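Local coordinates for protein transcriptional regulator (LacI family) (Clostridium acetobutylicum ATCC 824, PDB 3G85) that probably acts as a DNA-binding transcription regulator of the LacI family, with a periplasmic binding protein-like domain that presumably senses an effector, at residues L16-D21 with N25-F30; Q35-K40 with C252-E257; L92-F97 with N102-V107; E257-I260 with E265-T268. All blocks are in the same frame, centred on the assembly; numbering follows the deposited sequence.

Contact 1: L16-D21 with N25-F30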
loop_
_atom_site.group_PDB
_atom_site.type_symbol
_atom_site.label_atom_id
_atom_site.label_comp_id
_atom_site.label_asym_id
_atom_site.label_seq_id
_atom_site.Cartn_x
_atom_site.Cartn_y
_atom_site.Cartn_z
ATOM N N LEU A 16 6.994 0.554 15.925
ATOM C CA LEU A 16 6.456 0.193 14.634
ATOM C C LEU A 16 7.007 -1.190 14.309
ATOM O O LEU A 16 8.209 -1.325 14.032
ATOM C CB LEU A 16 6.876 1.187 13.567
ATOM C CG LEU A 16 6.456 0.889 12.130
ATOM C CD1 LEU A 16 4.917 0.913 11.978
ATOM C CD2 LEU A 16 7.132 1.873 11.201
ATOM N N TYR A 17 6.139 -2.201 14.367
ATOM C CA TYR A 17 6.548 -3.547 13.960
ATOM C C TYR A 17 6.479 -3.687 12.437
ATOM O O TYR A 17 5.423 -3.480 11.863
ATOM C CB TYR A 17 5.671 -4.575 14.643
ATOM C CG TYR A 17 6.094 -4.748 16.069
ATOM C CD1 TYR A 17 7.151 -5.595 16.390
ATOM C CD2 TYR A 17 5.491 -3.997 17.095
ATOM C CE1 TYR A 17 7.579 -5.748 17.695
ATOM C CE2 TYR A 17 5.909 -4.125 18.430
ATOM C CZ TYR A 17 6.978 -5.005 18.715
ATOM O OH TYR A 17 7.421 -5.165 20.005
ATOM N N TRP A 18 7.612 -4.080 11.835
ATOM C CA TRP A 18 7.813 -4.060 10.385
ATOM C C TRP A 18 8.102 -5.472 9.858
ATOM O O TRP A 18 9.239 -5.979 9.968
ATOM C CB TRP A 18 8.999 -3.135 10.030
ATOM C CG TRP A 18 9.088 -2.899 8.550
ATOM C CD1 TRP A 18 9.902 -3.531 7.653
ATOM C CD2 TRP A 18 8.332 -1.928 7.802
ATOM N NE1 TRP A 18 9.677 -3.029 6.378
ATOM C CE2 TRP A 18 8.692 -2.070 6.449
ATOM C CE3 TRP A 18 7.322 -1.002 8.147
ATOM C CZ2 TRP A 18 8.156 -1.248 5.445
ATOM C CZ3 TRP A 18 6.748 -0.220 7.127
ATOM C CH2 TRP A 18 7.174 -0.357 5.792
ATOM N N SER A 19 7.065 -6.100 9.323
ATOM C CA SER A 19 7.169 -7.467 8.775
ATOM C C SER A 19 8.184 -7.570 7.606
ATOM O O SER A 19 8.278 -6.676 6.745
ATOM C CB SER A 19 5.787 -7.907 8.315
ATOM O OG SER A 19 5.844 -9.246 7.870
ATOM N N SER A 20 8.931 -8.667 7.573
ATOM C CA SER A 20 9.916 -8.888 6.503
ATOM C C SER A 20 9.273 -9.062 5.103
ATOM O O SER A 20 9.961 -8.957 4.082
ATOM C CB SER A 20 10.811 -10.100 6.881
ATOM O OG SER A 20 10.033 -11.277 6.861
ATOM N N ASP A 21 7.983 -9.347 5.024
ATOM C CA ASP A 21 7.380 -9.487 3.679
ATOM C C ASP A 21 7.138 -8.131 2.971
ATOM O O ASP A 21 6.917 -8.099 1.763
ATOM C CB ASP A 21 6.120 -10.361 3.683
ATOM C CG ASP A 21 5.004 -9.805 4.554
ATOM O OD1 ASP A 21 5.232 -8.875 5.359
ATOM O OD2 ASP A 21 3.867 -10.317 4.423
ATOM N N ASN A 25 11.528 -0.603 0.755
ATOM C CA ASN A 25 11.546 0.812 0.365
ATOM C C ASN A 25 10.392 1.620 0.922
ATOM O O ASN A 25 10.486 2.855 1.066
ATOM C CB ASN A 25 11.580 0.941 -1.155
ATOM C CG ASN A 25 12.861 0.444 -1.709
ATOM O OD1 ASN A 25 13.000 -0.742 -1.959
ATOM N ND2 ASN A 25 13.828 1.320 -1.841
ATOM N N ILE A 26 9.301 0.931 1.241
ATOM C CA ILE A 26 8.131 1.628 1.747
ATOM C C ILE A 26 8.418 2.267 3.122
ATOM O O ILE A 26 7.769 3.240 3.538
ATOM C CB ILE A 26 6.881 0.710 1.798
ATOM C CG1 ILE A 26 6.546 0.199 0.397
ATOM C CG2 ILE A 26 5.673 1.510 2.318
ATOM C CD1 ILE A 26 5.487 -0.959 0.344
ATOM N N ILE A 27 9.436 1.746 3.804
ATOM C CA ILE A 27 9.691 2.156 5.175
ATOM C C ILE A 27 10.037 3.656 5.242
ATOM O O ILE A 27 9.714 4.319 6.209
ATOM C CB ILE A 27 10.724 1.216 5.854
ATOM C CG1 ILE A 27 10.480 1.115 7.384
ATOM C CG2 ILE A 27 12.126 1.582 5.481
ATOM C CD1 ILE A 27 11.098 2.214 8.185
ATOM N N SER A 28 10.576 4.205 4.158
ATOM C CA SER A 28 10.920 5.616 4.148
ATOM C C SER A 28 9.718 6.552 4.382
ATOM O O SER A 28 9.851 7.589 5.026
ATOM C CB SER A 28 11.644 5.977 2.842
ATOM O OG SER A 28 10.777 5.827 1.736
ATOM N N ARG A 29 8.558 6.189 3.845
ATOM C CA ARG A 29 7.354 7.009 4.005
ATOM C C ARG A 29 6.829 6.960 5.420
ATOM O O ARG A 29 6.293 7.946 5.947
ATOM C CB ARG A 29 6.268 6.507 3.045
ATOM C CG ARG A 29 6.730 6.598 1.550
ATOM C CD ARG A 29 5.550 6.300 0.645
ATOM N NE ARG A 29 4.587 7.399 0.665
ATOM C CZ ARG A 29 3.484 7.426 -0.083
ATOM N NH1 ARG A 29 3.195 6.375 -0.848
ATOM N NH2 ARG A 29 2.658 8.459 -0.020
ATOM N N PHE A 30 6.926 5.786 6.011
ATOM C CA PHE A 30 6.531 5.635 7.406
ATOM C C PHE A 30 7.424 6.483 8.308
ATOM O O PHE A 30 6.943 7.226 9.173
ATOM C CB PHE A 30 6.678 4.186 7.800
ATOM C CG PHE A 30 5.468 3.379 7.549
ATOM C CD1 PHE A 30 4.541 3.188 8.568
ATOM C CD2 PHE A 30 5.264 2.791 6.299
ATOM C CE1 PHE A 30 3.386 2.384 8.364
ATOM C CE2 PHE A 30 4.109 1.977 6.071
ATOM C CZ PHE A 30 3.164 1.799 7.118
#

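Contact 2: Q35-K40 with C252-E257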
loop_
_atom_site.group_PDB
_atom_site.type_symbol
_atom_site.label_atom_id
_atom_site.label_comp_id
_atom_site.label_asym_id
_atom_site.label_seq_id
_atom_site.Cartn_x
_atom_site.Cartn_y
_atom_site.Cartn_z
ATOM N N GLN A 35 8.605 10.981 11.721
ATOM C CA GLN A 35 9.504 12.119 12.021
ATOM C C GLN A 35 8.692 13.429 12.003
ATOM O O GLN A 35 8.811 14.280 12.894
ATOM C CB GLN A 35 10.716 12.172 11.050
ATOM C CG GLN A 35 11.798 11.028 11.244
ATOM C CD GLN A 35 12.874 10.945 10.113
ATOM O OE1 GLN A 35 14.021 10.514 10.344
ATOM N NE2 GLN A 35 12.506 11.364 8.901
ATOM N N SER A 36 7.828 13.567 11.002
ATOM C CA SER A 36 7.106 14.805 10.772
ATOM C C SER A 36 6.044 15.096 11.823
ATOM O O SER A 36 5.879 16.242 12.268
ATOM C CB SER A 36 6.500 14.786 9.372
ATOM O OG SER A 36 5.446 15.687 9.307
ATOM N N LYS A 37 5.314 14.049 12.195
ATOM C CA LYS A 37 4.305 14.097 13.244
ATOM C C LYS A 37 4.936 14.417 14.613
ATOM O O LYS A 37 4.428 15.265 15.352
ATOM C CB LYS A 37 3.586 12.752 13.328
ATOM C CG LYS A 37 2.518 12.682 14.400
ATOM C CD LYS A 37 1.441 13.654 14.140
ATOM C CE LYS A 37 0.358 13.479 15.173
ATOM N NZ LYS A 37 -0.693 14.485 14.915
ATOM N N LEU A 38 6.026 13.738 14.951
ATOM C CA LEU A 38 6.680 13.987 16.241
ATOM C C LEU A 38 7.279 15.386 16.377
ATOM O O LEU A 38 7.200 16.000 17.464
ATOM C CB LEU A 38 7.729 12.925 16.529
ATOM C CG LEU A 38 6.998 11.627 16.868
ATOM C CD1 LEU A 38 8.003 10.537 17.047
ATOM C CD2 LEU A 38 6.071 11.799 18.098
ATOM N N ALA A 39 7.870 15.876 15.284
ATOM C CA ALA A 39 8.427 17.223 15.220
ATOM C C ALA A 39 7.359 18.267 15.475
ATOM O O ALA A 39 7.650 19.312 16.060
ATOM C CB ALA A 39 9.092 17.472 13.891
ATOM N N LYS A 40 6.128 17.994 15.043
ATOM C CA LYS A 40 5.022 18.929 15.243
ATOM C C LYS A 40 4.492 18.876 16.669
ATOM O O LYS A 40 3.743 19.759 17.090
ATOM C CB LYS A 40 3.877 18.642 14.280
ATOM C CG LYS A 40 3.994 19.340 12.930
ATOM C CD LYS A 40 2.798 18.997 12.046
ATOM C CE LYS A 40 2.894 17.569 11.488
ATOM N NZ LYS A 40 1.680 17.186 10.693
ATOM N N CYS A 252 -1.631 7.389 13.155
ATOM C CA CYS A 252 -1.346 6.324 14.117
ATOM C C CYS A 252 -0.882 6.890 15.466
ATOM O O CYS A 252 -1.382 6.479 16.510
ATOM C CB CYS A 252 -0.302 5.329 13.548
ATOM S SG CYS A 252 -0.952 4.281 12.229
ATOM N N ILE A 253 0.068 7.824 15.453
ATOM C CA ILE A 253 0.528 8.466 16.695
ATOM C C ILE A 253 -0.619 9.193 17.430
ATOM O O ILE A 253 -0.715 9.103 18.653
ATOM C CB ILE A 253 1.668 9.467 16.406
ATOM C CG1 ILE A 253 2.875 8.711 15.810
ATOM C CG2 ILE A 253 1.994 10.351 17.650
ATOM C CD1 ILE A 253 4.096 9.584 15.580
ATOM N N SER A 254 -1.467 9.900 16.681
ATOM C CA SER A 254 -2.627 10.598 17.261
ATOM C C SER A 254 -3.513 9.640 18.008
ATOM O O SER A 254 -3.951 9.960 19.132
ATOM C CB SER A 254 -3.490 11.262 16.180
ATOM O OG SER A 254 -2.791 12.297 15.529
ATOM N N LEU A 255 -3.825 8.517 17.363
ATOM C CA LEU A 255 -4.643 7.475 17.963
ATOM C C LEU A 255 -3.969 6.916 19.218
ATOM O O LEU A 255 -4.616 6.757 20.259
ATOM C CB LEU A 255 -4.906 6.329 16.993
ATOM C CG LEU A 255 -5.837 6.523 15.808
ATOM C CD1 LEU A 255 -6.216 5.142 15.269
ATOM C CD2 LEU A 255 -7.088 7.301 16.241
ATOM N N VAL A 256 -2.670 6.603 19.112
ATOM C CA VAL A 256 -1.936 6.100 20.265
ATOM C C VAL A 256 -2.075 7.007 21.511
ATOM O O VAL A 256 -2.413 6.539 22.605
ATOM C CB VAL A 256 -0.448 5.892 19.906
ATOM C CG1 VAL A 256 0.439 5.938 21.167
ATOM C CG2 VAL A 256 -0.326 4.563 19.184
ATOM N N GLU A 257 -1.825 8.288 21.316
ATOM C CA GLU A 257 -1.906 9.304 22.346
ATOM C C GLU A 257 -3.311 9.338 22.964
ATOM O O GLU A 257 -3.449 9.349 24.179
ATOM C CB GLU A 257 -1.549 10.634 21.704
ATOM C CG GLU A 257 -1.794 11.881 22.515
ATOM C CD GLU A 257 -0.840 13.005 22.116
ATOM O OE1 GLU A 257 -0.310 12.997 20.969
ATOM O OE2 GLU A 257 -0.607 13.887 22.975
#

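Contact 3: L92-F97 with N102-V107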
loop_
_atom_site.group_PDB
_atom_site.type_symbol
_atom_site.label_atom_id
_atom_site.label_comp_id
_atom_site.label_asym_id
_atom_site.label_seq_id
_atom_site.Cartn_x
_atom_site.Cartn_y
_atom_site.Cartn_z
ATOM N N LEU A 92 -0.995 -3.234 26.060
ATOM C CA LEU A 92 -0.617 -1.983 25.400
ATOM C C LEU A 92 -1.544 -1.730 24.196
ATOM O O LEU A 92 -2.022 -2.680 23.559
ATOM C CB LEU A 92 0.859 -2.011 24.955
ATOM C CG LEU A 92 1.214 -2.698 23.633
ATOM C CD1 LEU A 92 2.640 -2.378 23.185
ATOM C CD2 LEU A 92 1.004 -4.211 23.699
ATOM N N PRO A 93 -1.809 -0.462 23.885
ATOM C CA PRO A 93 -2.625 -0.173 22.706
ATOM C C PRO A 93 -1.878 -0.595 21.440
ATOM O O PRO A 93 -0.666 -0.317 21.320
ATOM C CB PRO A 93 -2.734 1.345 22.714
ATOM C CG PRO A 93 -2.357 1.760 24.113
ATOM C CD PRO A 93 -1.379 0.759 24.577
ATOM N N ILE A 94 -2.603 -1.234 20.522
ATOM C CA ILE A 94 -2.059 -1.681 19.238
ATOM C C ILE A 94 -2.904 -1.132 18.100
ATOM O O ILE A 94 -4.119 -1.307 18.077
ATOM C CB ILE A 94 -2.028 -3.229 19.105
ATOM C CG1 ILE A 94 -1.144 -3.859 20.208
ATOM C CG2 ILE A 94 -1.581 -3.634 17.680
ATOM C CD1 ILE A 94 -0.877 -5.350 20.084
ATOM N N ILE A 95 -2.249 -0.468 17.157
ATOM C CA ILE A 95 -2.915 0.030 15.953
ATOM C C ILE A 95 -2.539 -0.869 14.764
ATOM O O ILE A 95 -1.354 -1.074 14.489
ATOM C CB ILE A 95 -2.476 1.451 15.661
ATOM C CG1 ILE A 95 -2.678 2.301 16.915
ATOM C CG2 ILE A 95 -3.295 2.065 14.513
ATOM C CD1 ILE A 95 -2.296 3.657 16.709
ATOM N N LEU A 96 -3.534 -1.388 14.066
ATOM C CA LEU A 96 -3.293 -2.133 12.852
ATOM C C LEU A 96 -3.291 -1.162 11.683
ATOM O O LEU A 96 -4.173 -0.315 11.579
ATOM C CB LEU A 96 -4.382 -3.183 12.635
ATOM C CG LEU A 96 -4.518 -4.178 13.795
ATOM C CD1 LEU A 96 -5.606 -5.247 13.412
ATOM C CD2 LEU A 96 -3.173 -4.816 14.064
ATOM N N PHE A 97 -2.316 -1.301 10.795
ATOM C CA PHE A 97 -2.239 -0.459 9.622
ATOM C C PHE A 97 -2.881 -1.177 8.441
ATOM O O PHE A 97 -2.449 -2.292 8.054
ATOM C CB PHE A 97 -0.764 -0.125 9.350
ATOM C CG PHE A 97 -0.561 1.022 8.414
ATOM C CD1 PHE A 97 -0.334 2.292 8.912
ATOM C CD2 PHE A 97 -0.546 0.820 7.033
ATOM C CE1 PHE A 97 -0.115 3.376 8.051
ATOM C CE2 PHE A 97 -0.337 1.908 6.155
ATOM C CZ PHE A 97 -0.129 3.187 6.689
ATOM N N ASN A 102 -12.711 -5.444 14.450
ATOM C CA ASN A 102 -13.747 -5.013 15.369
ATOM C C ASN A 102 -13.193 -5.148 16.784
ATOM O O ASN A 102 -13.924 -5.042 17.751
ATOM C CB ASN A 102 -15.061 -5.780 15.115
ATOM C CG ASN A 102 -14.909 -7.272 15.277
ATOM O OD1 ASN A 102 -13.909 -7.761 15.818
ATOM N ND2 ASN A 102 -15.923 -8.019 14.832
ATOM N N LYS A 103 -11.879 -5.380 16.908
ATOM C CA LYS A 103 -11.254 -5.457 18.240
ATOM C C LYS A 103 -10.197 -4.357 18.469
ATOM O O LYS A 103 -10.137 -3.722 19.530
ATOM C CB LYS A 103 -10.628 -6.842 18.467
ATOM C CG LYS A 103 -9.923 -6.982 19.822
ATOM C CD LYS A 103 -9.401 -8.389 20.021
ATOM C CE LYS A 103 -8.759 -8.512 21.398
ATOM N NZ LYS A 103 -8.226 -9.885 21.633
ATOM N N TYR A 104 -9.315 -4.208 17.483
ATOM C CA TYR A 104 -8.236 -3.251 17.524
ATOM C C TYR A 104 -8.572 -2.024 16.699
ATOM O O TYR A 104 -9.249 -2.119 15.672
ATOM C CB TYR A 104 -6.941 -3.905 16.973
ATOM C CG TYR A 104 -6.434 -5.031 17.845
ATOM C CD1 TYR A 104 -5.697 -4.763 18.991
ATOM C CD2 TYR A 104 -6.727 -6.369 17.536
ATOM C CE1 TYR A 104 -5.229 -5.806 19.805
ATOM C CE2 TYR A 104 -6.290 -7.413 18.353
ATOM C CZ TYR A 104 -5.535 -7.114 19.481
ATOM O OH TYR A 104 -5.072 -8.107 20.323
ATOM N N SER A 105 -8.078 -0.871 17.150
ATOM C CA SER A 105 -8.118 0.368 16.370
ATOM C C SER A 105 -7.201 0.241 15.135
ATOM O O SER A 105 -6.225 -0.577 15.094
ATOM C CB SER A 105 -7.738 1.569 17.251
ATOM O OG SER A 105 -8.654 1.718 18.366
ATOM N N SER A 106 -7.518 1.009 14.109
ATOM C CA SER A 106 -6.828 0.866 12.844
ATOM C C SER A 106 -6.812 2.174 12.076
ATOM O O SER A 106 -7.690 3.038 12.259
ATOM C CB SER A 106 -7.459 -0.253 11.987
ATOM O OG SER A 106 -8.821 0.042 11.658
ATOM N N VAL A 107 -5.789 2.322 11.224
ATOM C CA VAL A 107 -5.724 3.409 10.255
ATOM C C VAL A 107 -5.597 2.731 8.873
ATOM O O VAL A 107 -4.620 1.997 8.622
ATOM C CB VAL A 107 -4.519 4.376 10.570
ATOM C CG1 VAL A 107 -4.353 5.447 9.540
ATOM C CG2 VAL A 107 -4.696 5.067 11.941
HETATM O O HOH W 1 -6.222 -1.167 19.434
#

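Contact 4: E257-I260 with E265-T268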
loop_
_atom_site.group_PDB
_atom_site.type_symbol
_atom_site.label_atom_id
_atom_site.label_comp_id
_atom_site.label_asym_id
_atom_site.label_seq_id
_atom_site.Cartn_x
_atom_site.Cartn_y
_atom_site.Cartn_z
ATOM N N GLU A 257 -1.825 8.288 21.316
ATOM C CA GLU A 257 -1.906 9.304 22.346
ATOM C C GLU A 257 -3.311 9.338 22.964
ATOM O O GLU A 257 -3.449 9.349 24.179
ATOM C CB GLU A 257 -1.549 10.634 21.704
ATOM C CG GLU A 257 -1.794 11.881 22.515
ATOM C CD GLU A 257 -0.840 13.005 22.116
ATOM O OE1 GLU A 257 -0.310 12.997 20.969
ATOM O OE2 GLU A 257 -0.607 13.887 22.975
ATOM N N LYS A 258 -4.342 9.296 22.119
ATOM C CA LYS A 258 -5.715 9.364 22.609
ATOM C C LYS A 258 -6.123 8.071 23.335
ATOM O O LYS A 258 -6.981 8.087 24.264
ATOM C CB LYS A 258 -6.626 9.714 21.446
ATOM C CG LYS A 258 -6.384 11.149 20.958
ATOM C CD LYS A 258 -7.121 11.465 19.662
ATOM C CE LYS A 258 -6.752 12.847 19.096
ATOM N NZ LYS A 258 -7.060 13.953 20.078
ATOM N N LEU A 259 -5.546 6.947 22.902
ATOM C CA LEU A 259 -5.770 5.665 23.576
ATOM C C LEU A 259 -5.088 5.614 24.957
ATOM O O LEU A 259 -5.703 5.209 25.956
ATOM C CB LEU A 259 -5.356 4.489 22.685
ATOM C CG LEU A 259 -6.353 4.177 21.547
ATOM C CD1 LEU A 259 -5.620 3.356 20.450
ATOM C CD2 LEU A 259 -7.601 3.467 22.044
ATOM N N ILE A 260 -3.832 6.043 25.017
ATOM C CA ILE A 260 -3.084 6.070 26.285
ATOM C C ILE A 260 -3.760 7.005 27.291
ATOM O O ILE A 260 -3.909 6.662 28.467
ATOM C CB ILE A 260 -1.610 6.564 26.111
ATOM C CG1 ILE A 260 -0.776 5.665 25.183
ATOM C CG2 ILE A 260 -0.930 6.689 27.480
ATOM C CD1 ILE A 260 -0.856 4.246 25.470
ATOM N N GLU A 265 -11.517 4.733 22.634
ATOM C CA GLU A 265 -11.620 3.342 22.925
ATOM C C GLU A 265 -11.456 2.517 21.638
ATOM O O GLU A 265 -11.549 3.027 20.497
ATOM C CB GLU A 265 -12.997 3.108 23.613
ATOM C CG GLU A 265 -13.351 1.737 24.045
ATOM C CD GLU A 265 -12.278 1.084 24.930
ATOM O OE1 GLU A 265 -12.418 1.127 26.162
ATOM O OE2 GLU A 265 -11.305 0.532 24.382
ATOM N N ASN A 266 -11.190 1.226 21.805
ATOM C CA ASN A 266 -11.023 0.331 20.673
ATOM C C ASN A 266 -12.316 -0.373 20.338
ATOM O O ASN A 266 -13.027 -0.785 21.255
ATOM C CB ASN A 266 -9.953 -0.716 21.019
ATOM C CG ASN A 266 -8.631 -0.094 21.322
ATOM O OD1 ASN A 266 -8.027 0.600 20.484
ATOM N ND2 ASN A 266 -8.154 -0.322 22.526
ATOM N N PRO A 267 -12.644 -0.534 19.033
ATOM C CA PRO A 267 -11.932 -0.070 17.828
ATOM C C PRO A 267 -12.347 1.328 17.353
ATOM O O PRO A 267 -13.531 1.608 17.169
ATOM C CB PRO A 267 -12.327 -1.110 16.783
ATOM C CG PRO A 267 -13.770 -1.467 17.150
ATOM C CD PRO A 267 -13.851 -1.308 18.672
ATOM N N THR A 268 -11.364 2.198 17.199
ATOM C CA THR A 268 -11.507 3.424 16.449
ATOM C C THR A 268 -10.852 3.182 15.077
ATOM O O THR A 268 -9.732 2.670 14.993
ATOM C CB THR A 268 -10.858 4.587 17.227
ATOM O OG1 THR A 268 -11.704 4.916 18.353
ATOM C CG2 THR A 268 -10.671 5.821 16.330
#

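Contact 1: L16-D21 with N25-F30
Asp21 OD1 is gripped by two side-chain donors, Ser19 OG at 2.6 Å and the amide ND2 of Asn76, in the turn just beyond the strand whose Trp18 packs on Ile27 and Phe30. The serine hydroxyl reaches the carboxylate from well above its plane. Across the contact itself the interactions are apolar. Trp18 has its CG trans to the backbone N (chi1 -170°), which carries the indole across to the first turn of the helix. Ile27 CG1 sits almost exactly over the six-membered ring, 3.6 Å from its centroid and 5° off the normal, a CH-pi contact. Beside it, Ile27 CB comes to 3.6 Å from Trp18 CZ2. Strand 13-19 and helix 27-40 are the first two elements of a beta-alpha-beta unit completed by strand 46-52, and the indole lies between sheet and helix, with Ile27 also touching Ile49 of that third element. The rim of the same indole faces Phe30: Trp18 CZ3 is 3.5 Å from Phe30 CD2. The centroids of the Trp18 six-membered ring and the Phe30 ring are 5.1 Å apart and the planes stand at 81°, which defines a T-shaped pair, with Trp18 giving the edge and Phe30 the face, CZ3 being displaced from the ring centre. Leu16, two residues earlier on the strand, places CD2 3.9 Å from Phe30 CD1, the two side chains lying roughly perpendicular. Phe30 also touches Ile245 of helix 245-260, while neighbouring Arg29 forms salt bridges to Glu246 and Asp242.

Contact 2: Q35-K40 with C252-E257
Lys37 is the first residue of helix segment 35-40 to meet the other helix, and it touches Ile253 and Ser254 with different parts of its chain. The chain leaves the backbone with N and CG at full stretch (chi1 179°), after which a single bend at chi2 (62°) is followed by an extended run to the amine. The inner methylenes do the apolar work: Lys37 CG lies 3.7 Å from Ile253 CD1 and 3.9 Å from Ile253 CB, as the two side chains run antiparallel alongside each other. At the far end, Lys37 NZ donates to Ser254 OG at 3.1 Å, a hydrogen bond between helices that gives a polar rim to an otherwise aliphatic contact. Glu257 OE1, 6.2 Å from Lys37 NZ, is too distant for a salt bridge, though its charge probably still favours the ammonium in this position. Next along the helix comes Leu38. Its CB does not aim straight at the partner helix, yet the end of the side chain closes in, with CG 3.8 Å from Ile253 CD1 and the two side chains set crosswise. Ile253 CD1 therefore rests on both Lys37 CG and Leu38 CG. The segment axes approach to 10.8 Å with 50° between their N-to-C directions, a spacing bridged by side chains alone. On another side of its helix, Cys252 packs on Ile95 and Phe97 of the sheet. Two helices lying next to each other over one face of a parallel sheet form part of one outer layer of the alpha/beta/alpha sandwich found in periplasmic binding protein-like lobes.

Contact 3: L92-F97 with N102-V107
Tyr104 leans against Ile94 and Leu96, and can be followed outward atom by atom. Its CB lies 4.0 Å from Leu96 CG and also close to Ile94 O. A chi1 of -66° turns the ring toward the neighbouring strand, where CD1 comes to 4.0 Å from Ile94 CB and CE1 remains alongside the same atom. One ring face carries Lys103 CG. At the tip, OH bonds to Leu85 O of helix 79-87. The backbones form a parallel ladder: Leu96 N donates to Ser105 O at 3.0 Å (167° at the hydrogen), and Val107 N returns a bond to Leu96 O at 3.1 Å (154°). Leu96 sends its N-H to Ser105 and its C=O to Val107, two residues further along the same strand; this splitting of partners marks parallel pairing. The strands are adjacent in the six-stranded sheet of this lobe, yet the crossover joining them is a loop without a helix. Before the ladder starts, a water accepts from Ser105 N at 3.0 Å and also approaches Ile94 O, although that second leg is doubtfully short. On the face of Ile95 and Val107, their CG2 methyls meet at 4.2 Å.

Contact 4: E257-I260 with E265-T268
Leu259 and Glu265 bring the last turn of a helix next to an irregular loop, with Leu259 CA and Glu265 CA 6.3 Å apart. Leu259 carries the helix side. Although its CB is directed past the loop, the end of the side chain lies nearer, and CD2 comes to 4.0 Å from Glu265 C and 3.3 Å from Asn266 OD1. The other methyl, CD1, is 3.7 Å from Asn266 OD1; both methyls approach the amide oxygen from the same side, CD2 the nearer. This oxygen is not left to methyl groups, since Ser105 OG hydrogen-bonds to it. With CG turned back beside its own backbone N (chi1 -60°), Asn266 brings its amide toward the leucine. Two bonds within the loop hold the partner surface in shape. Glu265 OE2 accepts from Asn266 N through its anti lone pair, at 2.7 Å and 164°, so the glutamate side chain folds back on the peptide that follows it. Thr268 OG1 then donates to Glu265 O at 2.9 Å, nearly in line with the carbonyl (163°), linking the two ends of the segment. Between them the peptide bond before Pro267 is cis, a sharp change of chain direction that accompanies this closed shape. A backbone bond between Lys258 and Ile264 joins the helix to the loop just ahead of Glu265. The loop leads from helix 245-260 into strand 269-272 at the edge of the parallel sheet: Thr268 pairs by backbone with Ser106 of strand 105-109, while Ile260 on the helix reaches Pro93, ahead of strand 94-97.

How the contacts relate
All four contacts belong to the lobe built on the parallel sheet 46-52, 13-19, 71-74, 94-97, 105-109, 269-272. Along the chain contact 1 comes first; contact 3 falls between the two segments of contact 2, and contact 4 begins at Glu257, where contact 2 ends. Contacts 1 and 2 share helix 27-40, their centres 17 Å apart, and contacts 2 and 4 share helix 245-260. Contact 3 supplies sheet beneath this helix, through Ile95 and Val107, and meets contact 1 where Phe97 CZ lies 3.6 Å from Phe30 CZ. Contacts 3 and 4 have centres 8 Å apart. The late helix and strand thus complete a lobe begun by the N-terminal segments.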